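NreA (Staphylococcus aureus subsp. aureus, PDB 6K2H) is a GAF-domain signalling protein that probably senses nitrate, here in a form altered at its nitrate-binding site. Local coordinates at residues K51-R54 against F55-I58; A94-L97 against L98-L102; P109-K113 against N114-G118. The protein carries 1 engineered substitution. One frame throughout, in Å; residues are numbered along the deposited sequence.

Contact 1 (K51-R54 against F55-I58); sequences KNNR and FKLI
Asn53 and Phe55 run alongside each other in the same direction, with amide and ring planes 77° apart. Phe55 has its CG between the backbone N and the carbonyl carbon (chi1 67°), and this turns the ring edge back toward the chain that precedes it. Two polar atoms meet that edge: Asn52 O stands 3.5 Å from Phe55 CD2, and Asn53 ND2 is 3.6 Å from Phe55 CE2. One ring face is taken by Lys56 CG, near the rim. Asn52 opens the turn, its OD1 accepting from Arg54 N at 3.0 Å on an in-plane lone pair, the classic Asx turn. Its ND2 donates to Ser99 O while also sitting over one face of the Arg54 guanidinium, which a bend at chi3 (-73°) folds back along the chain. The 3-10 turns that follow are tied by Lys56 N to Asn53 O at 3.1 Å and by Leu57 N to Arg54 O at 2.8 Å. Leu57 CB packs against the same Arg54 O. Phe55 and Ile58 turn inward to Trp44 and Ile96, whereas Lys56 and Leu57 remain exposed. The chemistry implies a polar Asx turn that starts the 3-10 segment, delivering two apolar side chains inward.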
# COMPACT_ATOMS: atom_id res chain seq x y z
N LYS A 51 1.35 -11.47 7.02
CA LYS A 51 2.05 -12.60 7.63
C LYS A 51 2.52 -12.28 9.05
O LYS A 51 2.66 -13.20 9.87
CB LYS A 51 3.22 -13.08 6.81
CG LYS A 51 2.81 -13.52 5.42
CD LYS A 51 3.84 -14.30 4.70
CE LYS A 51 5.06 -13.42 4.39
NZ LYS A 51 6.15 -14.26 3.86
N ASN A 52 2.84 -11.01 9.35
CA ASN A 52 3.40 -10.67 10.63
C ASN A 52 3.04 -9.25 10.97
O ASN A 52 2.35 -8.59 10.21
CB ASN A 52 4.91 -10.88 10.66
CG ASN A 52 5.61 -10.09 9.57
OD1 ASN A 52 5.67 -8.89 9.73
ND2 ASN A 52 6.05 -10.74 8.44
N ASN A 53 3.48 -8.76 12.13
CA ASN A 53 3.12 -7.41 12.57
C ASN A 53 4.25 -6.40 12.48
O ASN A 53 4.19 -5.31 13.04
CB ASN A 53 2.61 -7.49 14.00
CG ASN A 53 1.25 -8.14 14.09
OD1 ASN A 53 0.92 -8.72 15.14
ND2 ASN A 53 0.44 -8.04 13.02
N ARG A 54 5.28 -6.79 11.78
CA ARG A 54 6.41 -5.90 11.62
C ARG A 54 6.08 -4.66 10.82
O ARG A 54 6.81 -3.65 10.97
CB ARG A 54 7.58 -6.64 11.04
CG ARG A 54 8.00 -7.83 11.87
CD ARG A 54 9.42 -8.27 11.54
NE ARG A 54 9.55 -8.94 10.27
CZ ARG A 54 9.20 -10.16 10.01
NH1 ARG A 54 8.64 -10.93 10.93
NH2 ARG A 54 9.37 -10.64 8.79
N PHE A 55 4.96 -4.65 10.08
CA PHE A 55 4.56 -3.43 9.35
C PHE A 55 4.38 -2.28 10.32
O PHE A 55 4.56 -1.13 9.97
CB PHE A 55 3.25 -3.65 8.58
CG PHE A 55 2.08 -3.85 9.44
CD1 PHE A 55 1.23 -2.74 9.76
CD2 PHE A 55 1.77 -5.11 9.93
CE1 PHE A 55 0.12 -2.92 10.58
CE2 PHE A 55 0.63 -5.28 10.71
CZ PHE A 55 -0.18 -4.17 11.07
N LYS A 56 4.04 -2.61 11.58
CA LYS A 56 3.91 -1.55 12.58
C LYS A 56 5.20 -0.84 12.93
O LYS A 56 5.13 0.29 13.42
CB LYS A 56 3.25 -2.04 13.87
CG LYS A 56 1.90 -2.69 13.66
CD LYS A 56 1.32 -3.17 14.95
CE LYS A 56 0.05 -3.94 14.66
NZ LYS A 56 -0.58 -4.52 15.85
N LEU A 57 6.35 -1.42 12.60
CA LEU A 57 7.66 -0.79 12.86
C LEU A 57 8.05 0.20 11.75
O LEU A 57 8.99 0.96 11.88
CB LEU A 57 8.71 -1.89 12.99
CG LEU A 57 8.29 -2.98 14.00
CD1 LEU A 57 9.37 -4.04 14.07
CD2 LEU A 57 7.98 -2.38 15.38
N ILE A 58 7.28 0.23 10.66
CA ILE A 58 7.68 1.01 9.50
C ILE A 58 7.27 2.47 9.66
O ILE A 58 6.06 2.78 9.95
CB ILE A 58 7.03 0.40 8.23
CG1 ILE A 58 7.62 -1.02 8.01
CG2 ILE A 58 7.22 1.31 7.00
CD1 ILE A 58 6.88 -1.85 6.97

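Contact 2 (A94-L97 against L98-L102); sequences APIL and LSESL. Engineered in segment 94-97: Ala94 (natural residue Tyr). With EDO (1,2-ethanediol), chain B.
Leu97 offers Leu102 a flat group, its peptide carbonyl: Leu102 N lies in that carbonyl plane, on a lone pair of Leu97 O, at 3.2 Å. The Glu100 carboxylate turns away from the helix: OE1 forms a salt bridge with Arg125 and accepts from Lys51 N, and OE2 takes a weak bond from Asn52 N. Plain helical bonds run from Glu100 N to Ile96 O at 3.1 Å and from Ser99 N to Pro95 O at 3.2 Å. Helix 96-99 ends here in a Schellman motif. Ser101 adopts left-handed backbone angles, Leu102 N reaches back five residues to Leu97 O, and Ser101 N makes a weak bond to Leu98 O. The apolar contact that goes with this motif is present: Leu97 CD2 packs on Leu102 CB at 3.9 Å, the two side chains crossing at about a right angle. Ile96 places CG1 anti to the backbone N (chi1 -167°), which carries CD1 to 3.9 Å from Glu100 CG. At the other end, beside the engineered Ala94, an ethanediol held by Trp44 NE1 and Ala67 N nears Ile96 N. Backbone bonds and leucines thus seal the C-terminal end, while the N-terminal end faces a polar pocket consistent with the nitrate site.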
# COMPACT_ATOMS: atom_id res chain seq x y z
N ALA A 94 11.14 0.63 0.39
CA ALA A 94 9.71 0.39 0.52
C ALA A 94 9.54 -0.83 1.44
O ALA A 94 9.29 -1.91 0.94
CB ALA A 94 9.16 0.08 -0.87
N PRO A 95 9.83 -0.66 2.73
CA PRO A 95 10.04 -1.77 3.63
C PRO A 95 8.88 -2.76 3.75
O PRO A 95 9.11 -3.90 4.11
CB PRO A 95 10.33 -1.15 4.99
CG PRO A 95 10.25 0.28 4.83
CD PRO A 95 10.13 0.62 3.39
N ILE A 96 7.66 -2.35 3.45
CA ILE A 96 6.57 -3.37 3.48
C ILE A 96 6.84 -4.50 2.50
O ILE A 96 6.46 -5.65 2.69
CB ILE A 96 5.19 -2.69 3.23
CG1 ILE A 96 4.05 -3.62 3.56
CG2 ILE A 96 5.06 -2.24 1.78
CD1 ILE A 96 3.91 -3.87 4.99
N LEU A 97 7.54 -4.23 1.39
CA LEU A 97 7.95 -5.34 0.53
C LEU A 97 8.84 -6.42 1.19
O LEU A 97 8.74 -7.55 0.85
CB LEU A 97 8.75 -4.79 -0.67
CG LEU A 97 8.10 -3.78 -1.55
CD1 LEU A 97 9.12 -3.30 -2.59
CD2 LEU A 97 6.92 -4.32 -2.21
N LEU A 98 9.68 -6.02 2.12
CA LEU A 98 10.51 -6.94 2.88
C LEU A 98 9.70 -7.70 3.94
O LEU A 98 9.79 -8.88 4.02
CB LEU A 98 11.63 -6.21 3.59
CG LEU A 98 12.72 -5.62 2.69
CD1 LEU A 98 13.64 -4.84 3.62
CD2 LEU A 98 13.47 -6.75 2.04
N SER A 99 8.95 -6.99 4.76
CA SER A 99 8.28 -7.62 5.91
C SER A 99 7.19 -8.56 5.44
O SER A 99 6.96 -9.58 6.09
CB SER A 99 7.75 -6.56 6.88
OG SER A 99 6.60 -5.84 6.44
N GLU A 100 6.58 -8.29 4.26
CA GLU A 100 5.50 -9.15 3.76
C GLU A 100 5.88 -9.95 2.50
O GLU A 100 5.04 -10.62 1.99
CB GLU A 100 4.26 -8.29 3.52
CG GLU A 100 3.60 -7.76 4.79
CD GLU A 100 3.05 -8.89 5.69
OE1 GLU A 100 2.67 -9.95 5.12
OE2 GLU A 100 2.97 -8.68 6.92
N SER A 101 7.15 -9.96 2.13
CA SER A 101 7.67 -10.76 1.00
C SER A 101 6.80 -10.60 -0.22
O SER A 101 6.38 -11.59 -0.84
CB SER A 101 7.79 -12.26 1.35
OG SER A 101 8.39 -12.42 2.64
N LEU A 102 6.55 -9.36 -0.56
CA LEU A 102 5.72 -9.10 -1.75
C LEU A 102 6.51 -9.18 -3.04
O LEU A 102 7.64 -8.61 -3.14
CB LEU A 102 5.10 -7.71 -1.58
CG LEU A 102 4.30 -7.44 -0.32
CD1 LEU A 102 3.69 -6.03 -0.25
CD2 LEU A 102 3.24 -8.52 -0.18
C1 EDO B . 6.64 1.04 2.80
O1 EDO B . 6.61 -0.12 3.28
C2 EDO B . 6.50 1.11 1.43
O2 EDO B . 6.10 2.40 1.32

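Contact 3 (P109-K113 against N114-G118); sequences PLWYK and NQVYG. With EDO (1,2-ethanediol), chain C.
Tyr112 and Gln115 pair through two backbone bonds, Tyr112 N to Gln115 O at 2.9 Å and Gln115 N to Tyr112 O at 3.1 Å, closing a beta hairpin with a two-residue loop, a type I' turn built from Lys113 and Asn114, both with positive phi. The hairpin joins strands 104-112 and 115-124 of the antiparallel GAF sheet. Further along, a classic beta bulge shifts the register: Tyr117 and Gly118 together face Leu110, whose O accepts from Tyr117 N while Leu110 N donates to Gly118 O at 2.7 Å. In between, Trp111 and Val116 form a non-hydrogen-bonded pair.

The side chains of that pair share one face of the sheet. Trp111 sets its CG beside the backbone N (chi1 -64°), and the indole leans across the partner strand until Val116 CG2 lies over its six-membered ring, 3.6 Å from the centroid, in a CH-pi contact. The edge of the same indole runs past the turn, Trp111 CZ3 standing 3.4 Å from Asn114 O. Val116 CG1 extends the apolar patch to Pro109 CB. Met71 of helix 65-73 continues it on Val116, while Asn136 OD1 of helix 136-140 accepts a weak hydrogen bond from Trp111 NE1.

On the face of Leu110 and Tyr112, the bulge residue Tyr117 dominates. A chi1 of 71° tucks its ring back across strand 104-112. Leu110 CB lies over one ring face, 3.9 Å from the centroid and 21° off the normal, a second CH-pi contact. Tyr112 CB touches Tyr117 CD2 obliquely, and Trp111 O lies at the ring edge. The phenol then closes a small polar bridge: one water joins Tyr117 OH, 2.9 Å away, to Trp111 O, to which it donates.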
# COMPACT_ATOMS: atom_id res chain seq x y z
N PRO A 109 -3.47 6.01 -5.01
CA PRO A 109 -3.81 7.11 -4.11
C PRO A 109 -5.27 7.03 -3.70
O PRO A 109 -6.16 6.61 -4.51
CB PRO A 109 -3.55 8.34 -4.95
CG PRO A 109 -3.73 7.92 -6.35
CD PRO A 109 -3.16 6.50 -6.37
N LEU A 110 -5.52 7.41 -2.46
CA LEU A 110 -6.90 7.55 -1.97
C LEU A 110 -7.19 9.05 -1.94
O LEU A 110 -6.41 9.82 -1.35
CB LEU A 110 -7.04 6.95 -0.60
CG LEU A 110 -6.87 5.42 -0.63
CD1 LEU A 110 -7.05 4.94 0.79
CD2 LEU A 110 -7.93 4.72 -1.49
N TRP A 111 -8.20 9.46 -2.69
CA TRP A 111 -8.55 10.89 -2.85
C TRP A 111 -9.80 11.25 -2.08
O TRP A 111 -10.77 10.47 -2.00
CB TRP A 111 -8.83 11.21 -4.32
CG TRP A 111 -7.69 11.06 -5.26
CD1 TRP A 111 -7.34 9.95 -6.01
CD2 TRP A 111 -6.70 12.04 -5.52
NE1 TRP A 111 -6.20 10.22 -6.72
CE2 TRP A 111 -5.80 11.49 -6.47
CE3 TRP A 111 -6.47 13.31 -5.05
CZ2 TRP A 111 -4.71 12.19 -6.93
CZ3 TRP A 111 -5.41 14.05 -5.58
CH2 TRP A 111 -4.52 13.47 -6.51
N TYR A 112 -9.82 12.48 -1.57
CA TYR A 112 -11.03 13.07 -1.02
C TYR A 112 -11.01 14.56 -1.34
O TYR A 112 -10.07 15.22 -0.94
CB TYR A 112 -11.10 12.84 0.46
CG TYR A 112 -12.44 13.28 0.99
CD1 TYR A 112 -13.63 12.74 0.46
CD2 TYR A 112 -12.54 14.25 1.96
CE1 TYR A 112 -14.85 13.14 0.92
CE2 TYR A 112 -13.80 14.65 2.43
CZ TYR A 112 -14.93 14.10 1.91
OH TYR A 112 -16.18 14.47 2.40
N LYS A 113 -11.98 14.99 -2.17
CA LYS A 113 -12.08 16.38 -2.65
C LYS A 113 -10.71 16.90 -3.20
O LYS A 113 -10.26 17.95 -2.83
CB LYS A 113 -12.63 17.23 -1.51
CG LYS A 113 -13.92 16.72 -0.87
CD LYS A 113 -15.01 16.70 -1.89
CE LYS A 113 -16.32 16.28 -1.25
NZ LYS A 113 -17.31 16.15 -2.36
N ASN A 114 -10.05 16.11 -4.06
CA ASN A 114 -8.85 16.45 -4.79
C ASN A 114 -7.61 16.52 -3.93
O ASN A 114 -6.61 17.01 -4.36
CB ASN A 114 -8.99 17.74 -5.63
CG ASN A 114 -10.07 17.62 -6.74
OD1 ASN A 114 -10.68 18.63 -7.17
ND2 ASN A 114 -10.26 16.43 -7.26
N GLN A 115 -7.66 15.96 -2.74
CA GLN A 115 -6.44 15.80 -1.93
C GLN A 115 -6.20 14.31 -1.75
O GLN A 115 -7.14 13.50 -1.58
CB GLN A 115 -6.68 16.42 -0.54
CG GLN A 115 -5.56 16.22 0.43
CD GLN A 115 -4.24 16.93 0.03
OE1 GLN A 115 -3.62 16.60 -0.96
NE2 GLN A 115 -3.81 17.90 0.81
N VAL A 116 -4.93 13.92 -1.81
CA VAL A 116 -4.56 12.54 -1.45
C VAL A 116 -4.43 12.43 0.04
O VAL A 116 -3.55 13.05 0.60
CB VAL A 116 -3.19 12.08 -2.03
CG1 VAL A 116 -2.95 10.60 -1.69
CG2 VAL A 116 -3.07 12.28 -3.52
N TYR A 117 -5.26 11.62 0.67
CA TYR A 117 -5.23 11.41 2.10
C TYR A 117 -4.61 10.09 2.50
O TYR A 117 -4.22 9.91 3.66
CB TYR A 117 -6.62 11.51 2.67
CG TYR A 117 -7.57 10.38 2.35
CD1 TYR A 117 -7.61 9.20 3.15
CD2 TYR A 117 -8.49 10.49 1.31
CE1 TYR A 117 -8.51 8.15 2.86
CE2 TYR A 117 -9.37 9.47 1.05
CZ TYR A 117 -9.36 8.31 1.81
OH TYR A 117 -10.26 7.34 1.54
N GLY A 118 -4.45 9.20 1.54
CA GLY A 118 -3.93 7.87 1.89
C GLY A 118 -3.49 7.08 0.68
O GLY A 118 -3.61 7.54 -0.50
C1 EDO C . -2.87 18.43 -5.47
O1 EDO C . -3.94 17.74 -6.13
C2 EDO C . -2.04 17.48 -4.59
O2 EDO C . -0.91 18.17 -4.00
O HOH W 1 -11.10 7.44 -1.19

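Contacts 1 and 2 are neighbours, their centres about 9 Å apart, on the same side of the chain's centre, whereas contact 3 lies on the opposite side, its centre about 24 Å from each. Where the first two touch, the loop after strand 42-48 meets helix 96-99, and Ile58 CD1 packs 3.6 Å from Ile96 N at their seam. Contact 2 is the more buried; more than half of the touching residues of contact 1 are exposed, and contact 3 runs from a buried base to an exposed turn. Chemistry follows place: backbone and carboxylate polar links bind contact 1 to contact 2, whereas contact 3, out along the sheet, relies on strand pairing and aromatic packing.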